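Local coordinates for protein translation initiation factor eIF2B subunit epsilon (Schizosaccharomyces pombe, PDB 5B04) that acts within the eIF2B complex, which catalyses the exchange of GDP for GTP on the gamma subunit of translation initiation factor eIF2, at residues D220-I225 against D242-F247; M155-R160 against K259-H264. All coordinates share one frame; numbering follows the deposited sequence.

Strand 153-161 comes first from the N terminus, followed by strand 212-226, helix 243-252 and strand 260-266, in the nucleotidyltransferase-like part of the chain. Contact 1 closes a short loop of 16 residues, holding helix 243-252 against strand 212-226. Contact 2 closes a longer one of 98 residues by pairing strand 153-161 with strand 260-266, and the smaller loop lies wholly within it. Strands 153-161 and 212-226 are antiparallel neighbours in the same sheet; the centres of contacts 1 and 2 lie about 9 Å apart, and Met157 packs on Asp224, an example of segments distant in sequence building one region of a fold.

Contact 1 of 2, residues D220-I225 against D242-F247; sequences DCQIDI and DIRKDF
Arg244 NH2 meets Asp220 OD1 at 2.6 Å, one arm of a side-on grip in which Arg244 NE also donates to Asp220 OD2 at 2.9 Å. Both oxygens use their syn lone pairs, and the carboxylate and guanidinium planes are only 20° apart. Asp224 takes another edge of the guanidinium: Arg244 NH1 donates to Asp224 OD2 at 3.0 Å, in the guanidinium plane, while NH2 makes a weak bond to OD1. The network illustrates how a buried arginine can be paired, with two carboxylates that probably favour its positive charge.

The amide of Gln222 stacks over one face of the guanidinium, its CD 4.3 Å above the plane. With CG anti to the carbonyl carbon (chi1 -53°) and a bend at chi2, the Gln222 side chain slides past Arg244 and brings NE2 to 3.4 Å from Arg244 CG. The Ile243 methyl CD1 lies beside the Asp224 carboxylate. A leucine in place of Arg244 would probably leave the carboxylates of Asp220 and Asp224 without the cation they share, two buried negative charges close together.

Asp242 caps the N terminus of helix 243-252 through a bond from Lys245 N to its OD2. This first turn lies against strand 212-226, with Ile243 reaching Leu125 of strand 123-127 and Arg244 touching Met157 of strand 153-161.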
ATOM      1  N   ASP I 220      16.679 -52.890  -0.155  1.00 78.73           N
ATOM      2  CA  ASP I 220      16.906 -53.748   1.000  1.00 75.59           C
ATOM      3  C   ASP I 220      18.129 -53.268   1.772  1.00 71.43           C
ATOM      4  O   ASP I 220      19.259 -53.648   1.467  1.00 74.33           O
ATOM      5  CB  ASP I 220      17.077 -55.205   0.565  1.00 83.89           C
ATOM      6  CG  ASP I 220      17.131 -56.164   1.738  1.00 76.61           C
ATOM      7  OD1 ASP I 220      16.811 -55.746   2.871  1.00 74.21           O
ATOM      8  OD2 ASP I 220      17.486 -57.344   1.526  1.00 79.65           O
ATOM      9  N   CYS I 221      17.890 -52.427   2.772  1.00 67.82           N
ATOM     10  CA  CYS I 221      18.965 -51.842   3.566  1.00 66.43           C
ATOM     11  C   CYS I 221      19.657 -52.886   4.431  1.00 76.62           C
ATOM     12  O   CYS I 221      20.793 -52.689   4.861  1.00 74.64           O
ATOM     13  CB  CYS I 221      18.421 -50.717   4.449  1.00 67.17           C
ATOM     14  SG  CYS I 221      17.314 -49.569   3.599  1.00 82.27           S
ATOM     15  N   GLN I 222      18.956 -53.989   4.678  1.00 80.58           N
ATOM     16  CA  GLN I 222      19.426 -55.051   5.565  1.00 64.47           C
ATOM     17  C   GLN I 222      19.727 -54.507   6.960  1.00 58.62           C
ATOM     18  O   GLN I 222      20.653 -54.958   7.633  1.00 72.67           O
ATOM     19  CB  GLN I 222      20.653 -55.750   4.976  1.00 59.65           C
ATOM     20  CG  GLN I 222      20.435 -56.248   3.557  1.00 78.62           C
ATOM     21  CD  GLN I 222      20.975 -57.645   3.335  1.00 80.71           C
ATOM     22  OE1 GLN I 222      21.672 -58.197   4.186  1.00 99.53           O
ATOM     23  NE2 GLN I 222      20.650 -58.228   2.187  1.00 74.29           N
ATOM     24  N   ILE I 223      18.938 -53.521   7.371  1.00 55.34           N
ATOM     25  CA  ILE I 223      18.904 -53.075   8.756  1.00 67.11           C
ATOM     26  C   ILE I 223      17.721 -53.762   9.420  1.00 67.49           C
ATOM     27  O   ILE I 223      16.569 -53.457   9.118  1.00 74.31           O
ATOM     28  CB  ILE I 223      18.767 -51.546   8.876  1.00 78.34           C
ATOM     29  CG1 ILE I 223      19.972 -50.849   8.243  1.00 64.39           C
ATOM     30  CG2 ILE I 223      18.615 -51.137  10.334  1.00 69.01           C
ATOM     31  CD1 ILE I 223      19.955 -49.343   8.392  1.00 55.91           C
ATOM     32  N   ASP I 224      18.002 -54.699  10.317  1.00 68.01           N
ATOM     33  CA  ASP I 224      16.958 -55.583  10.813  1.00 68.38           C
ATOM     34  C   ASP I 224      16.720 -55.482  12.316  1.00 70.71           C
ATOM     35  O   ASP I 224      17.657 -55.511  13.114  1.00 69.81           O
ATOM     36  CB  ASP I 224      17.293 -57.028  10.440  1.00 70.40           C
ATOM     37  CG  ASP I 224      17.301 -57.252   8.940  1.00 78.01           C
ATOM     38  OD1 ASP I 224      16.413 -56.704   8.253  1.00 66.42           O
ATOM     39  OD2 ASP I 224      18.197 -57.969   8.446  1.00 70.33           O
ATOM     40  N   ILE I 225      15.448 -55.359  12.686  1.00 68.16           N
ATOM     41  CA  ILE I 225      15.031 -55.412  14.080  1.00 66.26           C
ATOM     42  C   ILE I 225      14.707 -56.853  14.446  1.00 68.21           C
ATOM     43  O   ILE I 225      13.813 -57.455  13.856  1.00 61.87           O
ATOM     44  CB  ILE I 225      13.797 -54.529  14.343  1.00 79.25           C
ATOM     45  CG1 ILE I 225      13.950 -53.168  13.662  1.00 81.41           C
ATOM     46  CG2 ILE I 225      13.555 -54.380  15.840  1.00 67.63           C
ATOM     47  CD1 ILE I 225      15.060 -52.318  14.231  1.00 75.24           C
ATOM     48  N   ASP I 242      23.573 -66.895   6.065  1.00 80.11           N
ATOM     49  CA  ASP I 242      23.143 -65.595   5.563  1.00 84.48           C
ATOM     50  C   ASP I 242      21.755 -65.256   6.091  1.00 78.44           C
ATOM     51  O   ASP I 242      20.859 -66.095   6.085  1.00 82.73           O
ATOM     52  CB  ASP I 242      23.147 -65.567   4.034  1.00 89.85           C
ATOM     53  CG  ASP I 242      22.723 -64.222   3.477  1.00109.97           C
ATOM     54  OD1 ASP I 242      23.149 -63.188   4.034  1.00111.04           O
ATOM     55  OD2 ASP I 242      21.962 -64.197   2.487  1.00108.07           O
ATOM     56  N   ILE I 243      21.578 -64.020   6.540  1.00 77.40           N
ATOM     57  CA  ILE I 243      20.318 -63.610   7.144  1.00 74.07           C
ATOM     58  C   ILE I 243      19.188 -63.523   6.115  1.00 76.11           C
ATOM     59  O   ILE I 243      18.016 -63.433   6.479  1.00 68.47           O
ATOM     60  CB  ILE I 243      20.461 -62.247   7.861  1.00 61.87           C
ATOM     61  CG1 ILE I 243      19.358 -62.069   8.909  1.00 62.22           C
ATOM     62  CG2 ILE I 243      20.470 -61.106   6.853  1.00 77.79           C
ATOM     63  CD1 ILE I 243      19.400 -60.738   9.616  1.00 83.63           C
ATOM     64  N   ARG I 244      19.536 -63.569   4.832  1.00 68.41           N
ATOM     65  CA  ARG I 244      18.540 -63.399   3.779  1.00 74.24           C
ATOM     66  C   ARG I 244      18.135 -64.703   3.090  1.00 78.78           C
ATOM     67  O   ARG I 244      16.949 -65.012   2.998  1.00 80.49           O
ATOM     68  CB  ARG I 244      19.046 -62.403   2.733  1.00 83.76           C
ATOM     69  CG  ARG I 244      18.785 -60.950   3.097  1.00 73.98           C
ATOM     70  CD  ARG I 244      17.311 -60.727   3.408  1.00 74.84           C
ATOM     71  NE  ARG I 244      16.989 -59.318   3.618  1.00 74.84           N
ATOM     72  CZ  ARG I 244      17.051 -58.702   4.795  1.00 66.89           C
ATOM     73  NH1 ARG I 244      17.430 -59.367   5.877  1.00 68.34           N
ATOM     74  NH2 ARG I 244      16.736 -57.418   4.889  1.00 71.22           N
ATOM     75  N   LYS I 245      19.109 -65.464   2.602  1.00 84.89           N
ATOM     76  CA  LYS I 245      18.788 -66.663   1.832  1.00 97.37           C
ATOM     77  C   LYS I 245      18.818 -67.928   2.692  1.00 81.16           C
ATOM     78  O   LYS I 245      18.450 -69.009   2.233  1.00 97.93           O
ATOM     79  CB  LYS I 245      19.739 -66.805   0.641  1.00 96.55           C
ATOM     80  CG  LYS I 245      19.212 -67.711  -0.467  1.00101.05           C
ATOM     81  CD  LYS I 245      19.239 -67.029  -1.830  1.00121.10           C
ATOM     82  CE  LYS I 245      20.393 -66.047  -1.950  1.00111.68           C
ATOM     83  NZ  LYS I 245      20.612 -65.616  -3.358  1.00 90.98           N
ATOM     84  N   ASP I 246      19.251 -67.794   3.941  1.00 78.62           N
ATOM     85  CA  ASP I 246      19.188 -68.913   4.875  1.00 80.90           C
ATOM     86  C   ASP I 246      18.073 -68.701   5.896  1.00 74.27           C
ATOM     87  O   ASP I 246      17.187 -69.542   6.039  1.00 82.08           O
ATOM     88  CB  ASP I 246      20.528 -69.113   5.589  1.00 70.28           C
ATOM     89  CG  ASP I 246      21.631 -69.558   4.649  1.00 64.86           C
ATOM     90  OD1 ASP I 246      21.314 -70.058   3.549  1.00 71.65           O
ATOM     91  OD2 ASP I 246      22.818 -69.414   5.013  1.00 61.34           O
ATOM     92  N   PHE I 247      18.116 -67.571   6.596  1.00 62.96           N
ATOM     93  CA  PHE I 247      17.130 -67.285   7.635  1.00 67.91           C
ATOM     94  C   PHE I 247      15.761 -66.930   7.059  1.00 78.33           C
ATOM     95  O   PHE I 247      14.782 -67.634   7.304  1.00 76.67           O
ATOM     96  CB  PHE I 247      17.616 -66.151   8.541  1.00 66.10           C
ATOM     97  CG  PHE I 247      16.627 -65.765   9.605  1.00 64.90           C
ATOM     98  CD1 PHE I 247      16.426 -66.575  10.709  1.00 69.46           C
ATOM     99  CD2 PHE I 247      15.897 -64.593   9.500  1.00 66.16           C
ATOM    100  CE1 PHE I 247      15.516 -66.226  11.689  1.00 80.34           C
ATOM    101  CE2 PHE I 247      14.986 -64.237  10.479  1.00 71.03           C
ATOM    102  CZ  PHE I 247      14.796 -65.054  11.574  1.00 67.56           C
TER

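Contact 2 of 2, residues M155-R160 against K259-H264; sequences MTMVVR and KKIHCH
Strands 155-160 and 260-264 run parallel, their axes 4.3 Å apart at closest approach and inclined by 26°. Their pairing is a worked example of the parallel ladder, in which a residue of one strand bonds to two residues of the other. Here His262 donates from N to Met155 O at 2.9 Å and accepts at O from Met157 N; His264 then donates from N to Met157 O at 2.8 Å and accepts at O from Val159 N. The last of these bonds is almost straight, 179° at the hydrogen. Thr156 CA and Cys263 CA add CA-H...O contacts to His262 O and Met157 O.

On one face of the sheet, Met155 and Ile261 lie side by side. Ile261 CG1 stands anti to the backbone N (chi1 -163°), and from there CD1 reaches across to Met155 CB at 3.5 Å. The Met157 side chain crosses that of Ile261 at about a right angle; its bend at chi3 sets CE 3.6 Å from Cys263 SG and within packing distance of Ile261 CG1. Helix 243-252 covers part of this face, with Phe247 and Val248 on Met155 and Leu252 on Ile261.

The other face carries Thr156, Val158, His262 and His264. Thr156 CG2 packs against His264 CB at 4.0 Å, and Val158 packs on Leu136, while Thr156 OG1 is held by His143 and Arg146, and His264 ND1 bonds to Glu142, all three from helix 137-147.

The two faces thus differ in emphasis: methionine, isoleucine and cysteine make an apolar seam covered partly by helix 243-252 and partly by strand 175-179, whereas on the more mixed opposite face Thr156 and His264 tie the sheet to helix 137-147 through polar bonds.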
ATOM      1  N   MET I 155      11.267 -60.951  13.244  1.00 74.88           N
ATOM      2  CA  MET I 155      12.118 -59.861  12.780  1.00 78.46           C
ATOM      3  C   MET I 155      11.387 -58.862  11.881  1.00 74.28           C
ATOM      4  O   MET I 155      10.552 -59.240  11.059  1.00 77.97           O
ATOM      5  CB  MET I 155      13.338 -60.440  12.053  1.00 84.87           C
ATOM      6  CG  MET I 155      14.187 -59.428  11.299  1.00 77.30           C
ATOM      7  SD  MET I 155      15.659 -60.171  10.563  1.00 84.89           S
ATOM      8  CE  MET I 155      15.005 -60.814   9.025  1.00 52.77           C
ATOM      9  N   THR I 156      11.702 -57.582  12.061  1.00 70.17           N
ATOM     10  CA  THR I 156      11.181 -56.523  11.206  1.00 71.15           C
ATOM     11  C   THR I 156      12.278 -55.999  10.284  1.00 64.47           C
ATOM     12  O   THR I 156      13.300 -55.492  10.748  1.00 59.32           O
ATOM     13  CB  THR I 156      10.609 -55.354  12.028  1.00 70.78           C
ATOM     14  OG1 THR I 156       9.443 -55.790  12.737  1.00 87.97           O
ATOM     15  CG2 THR I 156      10.235 -54.194  11.116  1.00 73.37           C
ATOM     16  N   MET I 157      12.062 -56.123   8.979  1.00 63.65           N
ATOM     17  CA  MET I 157      13.051 -55.692   7.997  1.00 63.72           C
ATOM     18  C   MET I 157      12.823 -54.251   7.553  1.00 64.21           C
ATOM     19  O   MET I 157      11.822 -53.943   6.907  1.00 67.96           O
ATOM     20  CB  MET I 157      13.033 -56.620   6.781  1.00 63.31           C
ATOM     21  CG  MET I 157      13.436 -58.052   7.088  1.00 62.67           C
ATOM     22  SD  MET I 157      13.463 -59.101   5.621  1.00 72.73           S
ATOM     23  CE  MET I 157      11.718 -59.189   5.231  1.00 45.44           C
ATOM     24  N   VAL I 158      13.758 -53.374   7.904  1.00 54.12           N
ATOM     25  CA  VAL I 158      13.692 -51.976   7.492  1.00 59.47           C
ATOM     26  C   VAL I 158      14.180 -51.813   6.057  1.00 59.72           C
ATOM     27  O   VAL I 158      15.318 -52.159   5.736  1.00 69.51           O
ATOM     28  CB  VAL I 158      14.527 -51.069   8.417  1.00 57.88           C
ATOM     29  CG1 VAL I 158      14.640 -49.668   7.831  1.00 45.33           C
ATOM     30  CG2 VAL I 158      13.922 -51.027   9.810  1.00 50.23           C
ATOM     31  N   VAL I 159      13.314 -51.290   5.197  1.00 39.63           N
ATOM     32  CA  VAL I 159      13.659 -51.081   3.797  1.00 57.68           C
ATOM     33  C   VAL I 159      13.369 -49.648   3.366  1.00 64.31           C
ATOM     34  O   VAL I 159      12.681 -48.906   4.068  1.00 53.65           O
ATOM     35  CB  VAL I 159      12.896 -52.052   2.877  1.00 57.44           C
ATOM     36  CG1 VAL I 159      13.353 -53.483   3.118  1.00 58.12           C
ATOM     37  CG2 VAL I 159      11.397 -51.917   3.092  1.00 53.44           C
ATOM     38  N   ARG I 160      13.897 -49.263   2.209  1.00 61.41           N
ATOM     39  CA  ARG I 160      13.728 -47.906   1.707  1.00 59.36           C
ATOM     40  C   ARG I 160      12.999 -47.891   0.369  1.00 60.58           C
ATOM     41  O   ARG I 160      13.376 -48.602  -0.563  1.00 65.35           O
ATOM     42  CB  ARG I 160      15.086 -47.214   1.567  1.00 65.86           C
ATOM     43  CG  ARG I 160      14.998 -45.745   1.185  1.00 59.01           C
ATOM     44  CD  ARG I 160      14.175 -44.975   2.201  1.00 61.58           C
ATOM     45  NE  ARG I 160      14.284 -43.529   2.031  1.00 64.98           N
ATOM     46  CZ  ARG I 160      13.471 -42.800   1.274  1.00 59.78           C
ATOM     47  NH1 ARG I 160      12.486 -43.381   0.603  1.00 64.51           N
ATOM     48  NH2 ARG I 160      13.645 -41.489   1.187  1.00 62.87           N
ATOM     49  N   LYS I 259       6.789 -68.986  12.018  1.00 76.37           N
ATOM     50  CA  LYS I 259       7.286 -67.699  12.429  1.00 76.03           C
ATOM     51  C   LYS I 259       6.935 -66.651  11.420  1.00 82.76           C
ATOM     52  O   LYS I 259       6.728 -66.944  10.266  1.00 82.24           O
ATOM     53  CB  LYS I 259       8.771 -67.775  12.631  1.00 74.50           C
ATOM     54  CG  LYS I 259       9.159 -68.962  13.469  1.00 83.12           C
ATOM     55  CD  LYS I 259       8.363 -68.976  14.747  1.00 78.01           C
ATOM     56  CE  LYS I 259       9.238 -68.559  15.907  1.00 80.59           C
ATOM     57  NZ  LYS I 259       8.508 -68.633  17.194  1.00 71.57           N
ATOM     58  N   LYS I 260       6.826 -65.422  11.885  1.00 78.37           N
ATOM     59  CA  LYS I 260       6.324 -64.346  11.076  1.00 79.79           C
ATOM     60  C   LYS I 260       7.417 -63.350  10.839  1.00 89.59           C
ATOM     61  O   LYS I 260       8.118 -62.976  11.750  1.00 91.63           O
ATOM     62  CB  LYS I 260       5.186 -63.654  11.800  1.00 83.46           C
ATOM     63  CG  LYS I 260       3.814 -64.215  11.498  1.00 82.56           C
ATOM     64  CD  LYS I 260       2.799 -63.706  12.500  1.00 84.49           C
ATOM     65  CE  LYS I 260       1.536 -64.529  12.462  1.00 68.65           C
ATOM     66  NZ  LYS I 260       1.874 -65.972  12.445  1.00 98.23           N
ATOM     67  N   ILE I 261       7.562 -62.927   9.598  1.00 85.86           N
ATOM     68  CA  ILE I 261       8.578 -61.955   9.233  1.00 78.62           C
ATOM     69  C   ILE I 261       7.879 -60.689   8.737  1.00 86.60           C
ATOM     70  O   ILE I 261       6.814 -60.761   8.121  1.00 89.49           O
ATOM     71  CB  ILE I 261       9.545 -62.526   8.163  1.00 71.51           C
ATOM     72  CG1 ILE I 261      10.826 -61.701   8.098  1.00 79.96           C
ATOM     73  CG2 ILE I 261       8.880 -62.637   6.807  1.00 93.16           C
ATOM     74  CD1 ILE I 261      11.612 -61.767   9.362  1.00 87.44           C
ATOM     75  N   HIS I 262       8.456 -59.527   9.028  1.00 84.64           N
ATOM     76  CA  HIS I 262       7.778 -58.267   8.734  1.00 77.09           C
ATOM     77  C   HIS I 262       8.665 -57.233   8.049  1.00 72.93           C
ATOM     78  O   HIS I 262       9.890 -57.265   8.168  1.00 67.64           O
ATOM     79  CB  HIS I 262       7.204 -57.668  10.021  1.00 83.99           C
ATOM     80  CG  HIS I 262       5.953 -58.342  10.493  1.00 87.07           C
ATOM     81  ND1 HIS I 262       4.715 -58.070   9.952  1.00 78.94           N
ATOM     82  CD2 HIS I 262       5.750 -59.274  11.453  1.00 87.63           C
ATOM     83  CE1 HIS I 262       3.802 -58.806  10.560  1.00 86.21           C
ATOM     84  NE2 HIS I 262       4.403 -59.546  11.474  1.00100.39           N
ATOM     85  N   CYS I 263       8.022 -56.313   7.336  1.00 80.27           N
ATOM     86  CA  CYS I 263       8.713 -55.233   6.645  1.00 71.69           C
ATOM     87  C   CYS I 263       8.249 -53.866   7.127  1.00 62.84           C
ATOM     88  O   CYS I 263       7.067 -53.664   7.410  1.00 68.31           O
ATOM     89  CB  CYS I 263       8.497 -55.332   5.133  1.00 42.81           C
ATOM     90  SG  CYS I 263       9.483 -56.586   4.299  1.00102.32           S
ATOM     91  N   HIS I 264       9.187 -52.931   7.220  1.00 57.67           N
ATOM     92  CA  HIS I 264       8.847 -51.532   7.435  1.00 70.83           C
ATOM     93  C   HIS I 264       9.377 -50.702   6.276  1.00 68.00           C
ATOM     94  O   HIS I 264      10.587 -50.547   6.114  1.00 69.39           O
ATOM     95  CB  HIS I 264       9.415 -51.013   8.754  1.00 77.17           C
ATOM     96  CG  HIS I 264       9.166 -49.554   8.980  1.00 76.10           C
ATOM     97  ND1 HIS I 264       8.092 -49.086   9.707  1.00 69.70           N
ATOM     98  CD2 HIS I 264       9.844 -48.458   8.565  1.00 72.90           C
ATOM     99  CE1 HIS I 264       8.123 -47.765   9.734  1.00 80.69           C
ATOM    100  NE2 HIS I 264       9.175 -47.358   9.047  1.00 70.87           N
TER